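PDB 5O3Z: sorbitol-6-phosphate dehydrogenase from Erwinia amylovora CFBP1430, which catalyses the probably NAD+-dependent oxidation of sorbitol 6-phosphate to fructose 6-phosphate as a member of the short-chain dehydrogenase/reductase family. Local coordinates for residues V118-C123 and I140-S145; G167-L172 and V183-L188. All coordinates share one frame; numbering follows the deposited sequence.

Contact 1 of 2, residues V118-C123 and I140-S145; sequences VGYFLC and IIQINS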
loop_
_atom_site.group_PDB
_atom_site.type_symbol
_atom_site.label_atom_id
_atom_site.label_comp_id
_atom_site.label_asym_id
_atom_site.label_seq_id
_atom_site.Cartn_x
_atom_site.Cartn_y
_atom_site.Cartn_z
ATOM N N VAL A 118 -3.336 15.242 -17.637
ATOM C CA VAL A 118 -3.044 15.223 -19.056
ATOM C C VAL A 118 -1.741 16.040 -19.368
ATOM O O VAL A 118 -0.934 15.661 -20.220
ATOM C CB VAL A 118 -4.243 15.768 -19.859
ATOM C CG1 VAL A 118 -3.854 16.105 -21.282
ATOM C CG2 VAL A 118 -5.402 14.791 -19.804
ATOM N N GLY A 119 -1.543 17.127 -18.655
ATOM C CA GLY A 119 -0.308 17.896 -18.788
ATOM C C GLY A 119 0.894 17.059 -18.474
ATOM O O GLY A 119 1.917 17.153 -19.145
ATOM N N TYR A 120 0.746 16.181 -17.474
ATOM C CA TYR A 120 1.854 15.357 -17.062
ATOM C C TYR A 120 2.149 14.342 -18.116
ATOM O O TYR A 120 3.306 14.088 -18.411
ATOM C CB TYR A 120 1.624 14.781 -15.650
ATOM C CG TYR A 120 2.673 13.766 -15.142
ATOM C CD1 TYR A 120 4.027 13.889 -15.431
ATOM C CD2 TYR A 120 2.310 12.763 -14.253
ATOM C CE1 TYR A 120 4.969 12.970 -14.953
ATOM C CE2 TYR A 120 3.230 11.828 -13.761
ATOM C CZ TYR A 120 4.563 11.964 -14.090
ATOM O OH TYR A 120 5.489 11.105 -13.617
ATOM N N PHE A 121 1.104 13.770 -18.728
ATOM C CA PHE A 121 1.241 12.817 -19.825
ATOM C C PHE A 121 1.892 13.561 -21.041
ATOM O O PHE A 121 2.870 13.114 -21.578
ATOM C CB PHE A 121 -0.167 12.224 -20.132
ATOM C CG PHE A 121 -0.313 11.632 -21.468
ATOM C CD1 PHE A 121 0.091 10.370 -21.728
ATOM C CD2 PHE A 121 -0.834 12.400 -22.518
ATOM C CE1 PHE A 121 -0.036 9.826 -22.997
ATOM C CE2 PHE A 121 -0.981 11.888 -23.771
ATOM C CZ PHE A 121 -0.593 10.584 -24.024
ATOM N N LEU A 122 1.381 14.730 -21.417
ATOM C CA LEU A 122 1.990 15.372 -22.593
ATOM C C LEU A 122 3.479 15.686 -22.449
ATOM O O LEU A 122 4.302 15.293 -23.332
ATOM C CB LEU A 122 1.221 16.557 -23.010
ATOM C CG LEU A 122 -0.131 16.148 -23.563
ATOM C CD1 LEU A 122 -0.979 17.397 -23.515
ATOM C CD2 LEU A 122 0.068 15.537 -24.942
ATOM N N CYS A 123 3.818 16.331 -21.351
ATOM C CA CYS A 123 5.213 16.626 -20.989
ATOM C C CYS A 123 6.100 15.434 -20.881
ATOM O O CYS A 123 7.214 15.455 -21.410
ATOM C CB CYS A 123 5.293 17.545 -19.756
ATOM S SG CYS A 123 4.500 19.140 -20.163
ATOM N N ILE A 140 12.331 11.915 -14.693
ATOM C CA ILE A 140 11.071 12.604 -14.759
ATOM C C ILE A 140 10.574 12.610 -13.328
ATOM O O ILE A 140 10.450 11.528 -12.722
ATOM C CB ILE A 140 10.065 11.912 -15.680
ATOM C CG1 ILE A 140 10.536 11.906 -17.137
ATOM C CG2 ILE A 140 8.698 12.563 -15.538
ATOM C CD1 ILE A 140 9.722 11.035 -18.075
ATOM N N ILE A 141 10.309 13.778 -12.795
ATOM C CA ILE A 141 9.805 13.868 -11.444
ATOM C C ILE A 141 8.565 14.672 -11.451
ATOM O O ILE A 141 8.592 15.851 -11.823
ATOM C CB ILE A 141 10.857 14.477 -10.508
ATOM C CG1 ILE A 141 11.984 13.439 -10.303
ATOM C CG2 ILE A 141 10.253 14.823 -9.158
ATOM C CD1 ILE A 141 13.269 14.016 -9.759
ATOM N N GLN A 142 7.462 14.088 -10.945
ATOM C CA GLN A 142 6.218 14.828 -10.754
ATOM C C GLN A 142 5.992 15.357 -9.348
ATOM O O GLN A 142 6.104 14.629 -8.364
ATOM C CB GLN A 142 5.026 13.896 -11.056
ATOM C CG GLN A 142 3.686 14.620 -11.223
ATOM C CD GLN A 142 2.439 13.778 -10.790
ATOM O OE1 GLN A 142 2.548 12.709 -10.159
ATOM N NE2 GLN A 142 1.242 14.337 -11.057
ATOM N N ILE A 143 5.560 16.581 -9.220
ATOM C CA ILE A 143 5.100 17.110 -7.918
ATOM C C ILE A 143 3.659 16.618 -7.684
ATOM O O ILE A 143 2.795 16.889 -8.484
ATOM C CB ILE A 143 5.152 18.625 -7.889
ATOM C CG1 ILE A 143 6.573 19.137 -8.253
ATOM C CG2 ILE A 143 4.730 19.127 -6.542
ATOM C CD1 ILE A 143 7.744 18.365 -7.568
ATOM N N ASN A 144 3.444 15.842 -6.607
ATOM C CA ASN A 144 2.182 15.245 -6.309
ATOM C C ASN A 144 1.939 15.683 -4.855
ATOM O O ASN A 144 2.528 16.699 -4.389
ATOM C CB ASN A 144 2.273 13.732 -6.630
ATOM C CG ASN A 144 0.897 13.053 -6.790
ATOM O OD1 ASN A 144 0.015 13.150 -5.924
ATOM N ND2 ASN A 144 0.747 12.359 -7.880
ATOM N N SER A 145 1.154 14.918 -4.118
ATOM C CA SER A 145 0.495 15.374 -2.938
ATOM C C SER A 145 0.225 14.136 -2.093
ATOM O O SER A 145 0.061 13.036 -2.635
ATOM C CB SER A 145 -0.822 16.023 -3.289
ATOM O OG SER A 145 -1.605 16.391 -2.133
#
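Y120 and Q142 both send CG anti to the backbone N (chi1 174° and -166°), and these torsions bring the phenol of helix 106-133 and the amide of strand 139-145 face to face. The glutamine chain runs extended beyond CG and lies across one face of the ring. Its CG sits 3.8 Å from the centroid of the Y120 ring, almost straight above it, in a CH-pi contact. CB reaches the hydroxyl end, with Q142 CB 3.6 Å from Y120 CZ, while the amide lies over the CD2-CE2 side, Q142 CD being 3.6 Å from Y120 CD2. Ring and amide planes differ by only 12°, so the two groups stack. I140 comes in at the rim instead: its CG2 lies near the ring plane, 3.8 Å from Y120 CE1.

The polar ends look elsewhere. Q142 OE1 takes a hydrogen bond from N144 ND2 at 2.9 Å, with the donor standing above the carbonyl plane, and is also bonded to S185 OG of strand 182-188. Y120 OH is bonded to T169 of helix 156-176, and F121, one residue on, stacks on F109 of a second subunit. N144 ND2 additionally reaches K162 O, in the Tyr-x-x-x-Lys signature region of the family.

Helix and strand thus meet through dispersion and aromatic contact, in the Rossmann-type core. The two bonds at Q142 OE1 oppose rotation of the buried amide and satisfy its oxygen, which probably helps to keep the amide flat against the tyrosine ring.

Contact 2 of 2, residues G167-L172 and V183-L188; sequences GLTQSL and VHSLML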
loop_
_atom_site.group_PDB
_atom_site.type_symbol
_atom_site.label_atom_id
_atom_site.label_comp_id
_atom_site.label_asym_id
_atom_site.label_seq_id
_atom_site.Cartn_x
_atom_site.Cartn_y
_atom_site.Cartn_z
ATOM N N GLY A 167 -0.366 6.317 -10.955
ATOM C CA GLY A 167 -0.544 5.322 -12.034
ATOM C C GLY A 167 0.266 5.630 -13.291
ATOM O O GLY A 167 0.917 4.754 -13.857
ATOM N N LEU A 168 0.197 6.891 -13.715
ATOM C CA LEU A 168 0.988 7.305 -14.890
ATOM C C LEU A 168 2.487 7.180 -14.634
ATOM O O LEU A 168 3.196 6.561 -15.422
ATOM C CB LEU A 168 0.617 8.716 -15.330
ATOM C CG LEU A 168 1.387 9.187 -16.546
ATOM C CD1 LEU A 168 1.263 8.245 -17.732
ATOM C CD2 LEU A 168 0.947 10.539 -16.916
ATOM N N THR A 169 2.938 7.635 -13.451
ATOM C CA THR A 169 4.329 7.430 -13.007
ATOM C C THR A 169 4.767 5.958 -13.068
ATOM O O THR A 169 5.856 5.691 -13.539
ATOM C CB THR A 169 4.602 8.023 -11.595
ATOM O OG1 THR A 169 4.757 9.437 -11.614
ATOM C CG2 THR A 169 5.810 7.410 -10.979
ATOM N N GLN A 170 3.953 4.977 -12.659
ATOM C CA GLN A 170 4.388 3.601 -12.704
ATOM C C GLN A 170 4.444 3.053 -14.154
ATOM O O GLN A 170 5.389 2.343 -14.516
ATOM C CB GLN A 170 3.494 2.700 -11.791
ATOM C CG GLN A 170 3.560 3.100 -10.342
ATOM C CD GLN A 170 2.733 2.166 -9.455
ATOM O OE1 GLN A 170 2.349 1.112 -9.875
ATOM N NE2 GLN A 170 2.480 2.604 -8.240
ATOM N N SER A 171 3.410 3.319 -14.956
ATOM C CA SER A 171 3.406 2.912 -16.336
ATOM C C SER A 171 4.606 3.567 -17.086
ATOM O O SER A 171 5.269 2.886 -17.870
ATOM C CB SER A 171 2.131 3.335 -17.071
ATOM O OG SER A 171 1.073 2.444 -16.778
ATOM N N LEU A 172 4.786 4.882 -16.915
ATOM C CA LEU A 172 5.984 5.566 -17.507
ATOM C C LEU A 172 7.295 4.861 -17.163
ATOM O O LEU A 172 8.159 4.612 -18.033
ATOM C CB LEU A 172 6.109 7.001 -17.006
ATOM C CG LEU A 172 5.029 7.980 -17.517
ATOM C CD1 LEU A 172 5.100 9.364 -16.976
ATOM C CD2 LEU A 172 5.051 8.017 -19.022
ATOM N N VAL A 183 11.385 7.537 -13.203
ATOM C CA VAL A 183 10.176 8.354 -13.072
ATOM C C VAL A 183 9.663 8.158 -11.650
ATOM O O VAL A 183 9.486 6.987 -11.228
ATOM C CB VAL A 183 9.103 7.838 -14.028
ATOM C CG1 VAL A 183 7.894 8.839 -14.104
ATOM C CG2 VAL A 183 9.684 7.541 -15.411
ATOM N N HIS A 184 9.433 9.250 -10.955
ATOM C CA HIS A 184 8.909 9.322 -9.583
ATOM C C HIS A 184 7.883 10.361 -9.403
ATOM O O HIS A 184 7.880 11.371 -10.122
ATOM C CB HIS A 184 10.019 9.638 -8.599
ATOM C CG HIS A 184 11.138 8.661 -8.622
ATOM N ND1 HIS A 184 10.983 7.361 -8.148
ATOM C CD2 HIS A 184 12.407 8.752 -9.110
ATOM C CE1 HIS A 184 12.106 6.688 -8.378
ATOM N NE2 HIS A 184 12.997 7.512 -8.951
ATOM N N SER A 185 7.006 10.144 -8.413
ATOM C CA SER A 185 6.071 11.132 -7.976
ATOM C C SER A 185 6.422 11.461 -6.534
ATOM O O SER A 185 6.676 10.543 -5.691
ATOM C CB SER A 185 4.639 10.593 -8.119
ATOM O OG SER A 185 4.188 10.627 -9.476
ATOM N N LEU A 186 6.448 12.748 -6.221
ATOM C CA LEU A 186 6.774 13.199 -4.882
ATOM C C LEU A 186 5.542 13.564 -4.168
ATOM O O LEU A 186 4.843 14.472 -4.591
ATOM C CB LEU A 186 7.724 14.436 -4.897
ATOM C CG LEU A 186 9.082 14.335 -5.558
ATOM C CD1 LEU A 186 9.982 15.529 -5.159
ATOM C CD2 LEU A 186 9.749 12.979 -5.236
ATOM N N MET A 187 5.228 12.860 -3.070
ATOM C CA MET A 187 3.989 13.062 -2.420
ATOM C C MET A 187 4.134 14.063 -1.316
ATOM O O MET A 187 4.413 13.744 -0.169
ATOM C CB MET A 187 3.379 11.689 -1.985
ATOM C CG MET A 187 3.735 10.530 -2.914
ATOM S SD MET A 187 3.097 10.716 -4.605
ATOM C CE MET A 187 1.311 10.531 -4.343
ATOM N N LEU A 188 3.903 15.322 -1.608
ATOM C CA LEU A 188 4.141 16.373 -0.607
ATOM C C LEU A 188 3.104 16.467 0.435
ATOM O O LEU A 188 1.916 16.273 0.174
ATOM C CB LEU A 188 4.224 17.749 -1.289
ATOM C CG LEU A 188 5.263 17.810 -2.424
ATOM C CD1 LEU A 188 5.377 19.231 -2.898
ATOM C CD2 LEU A 188 6.633 17.216 -2.152
#
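A small apolar patch with one buried hydroxyl pair joins helix 156-176 to strand 182-188, the second half of a beta-alpha-beta unit in the Rossmann-type sheet. The helix leads straight back to this strand, and the two short segments run nearly antiparallel, at 162°, with axes 7.5 Å apart at their closest. T169 lies over the start of the strand, its CA only 5.9 Å from that of V183.

The two branches of T169 do different work. CG2, anti to the backbone N, rests against the strand backbone, with T169 CG2 3.7 Å from V183 O and 3.9 Å from H184 CA. OG1 points instead to the next strand residue whose side chain faces the helix, S185: T169 OG1 comes within 2.5 Å of S185 OG, very close for a hydrogen bond, and which proton serves it is not settled. One helical turn on, L172 meets V183 at about a right angle: L172 CB is 3.9 Å from V183 CG1, and both valine methyls pack beneath this part of the helix.

Both hydroxyls are also tied to contact 1. On the outer side of the helix, Q170 and S171 hydrogen-bond to G151 and S152 of a second subunit.

The two hydroxyls lie buried in a run of polar groups and are probably satisfied by sharing hydrogen bonds along it. If the T169-S185 bond forms, it would add a directional link to an otherwise apolar joint and could help to set how the helix sits on the strand.

Contact 1 closes before contact 2 opens along the chain, and their centres lie 8 Å apart. Strands 139-145 and 182-188 are neighbours in the parallel sheet, and helices 106-133 and 156-176 pack on the same side of it, joined through Y120 and L168. Polar groups make the two contacts continuous: Y120 OH lies 2.7 Å from T169 OG1, and Q142 OE1 lies 2.7 Å from S185 OG, both probable hydrogen bonds. Nearer the C-terminal ends of the strands, M187 CE packs on N144 OD1 and S145 O. Both helices also touch the second subunit, so this network lies close to a subunit interface of the tetramer.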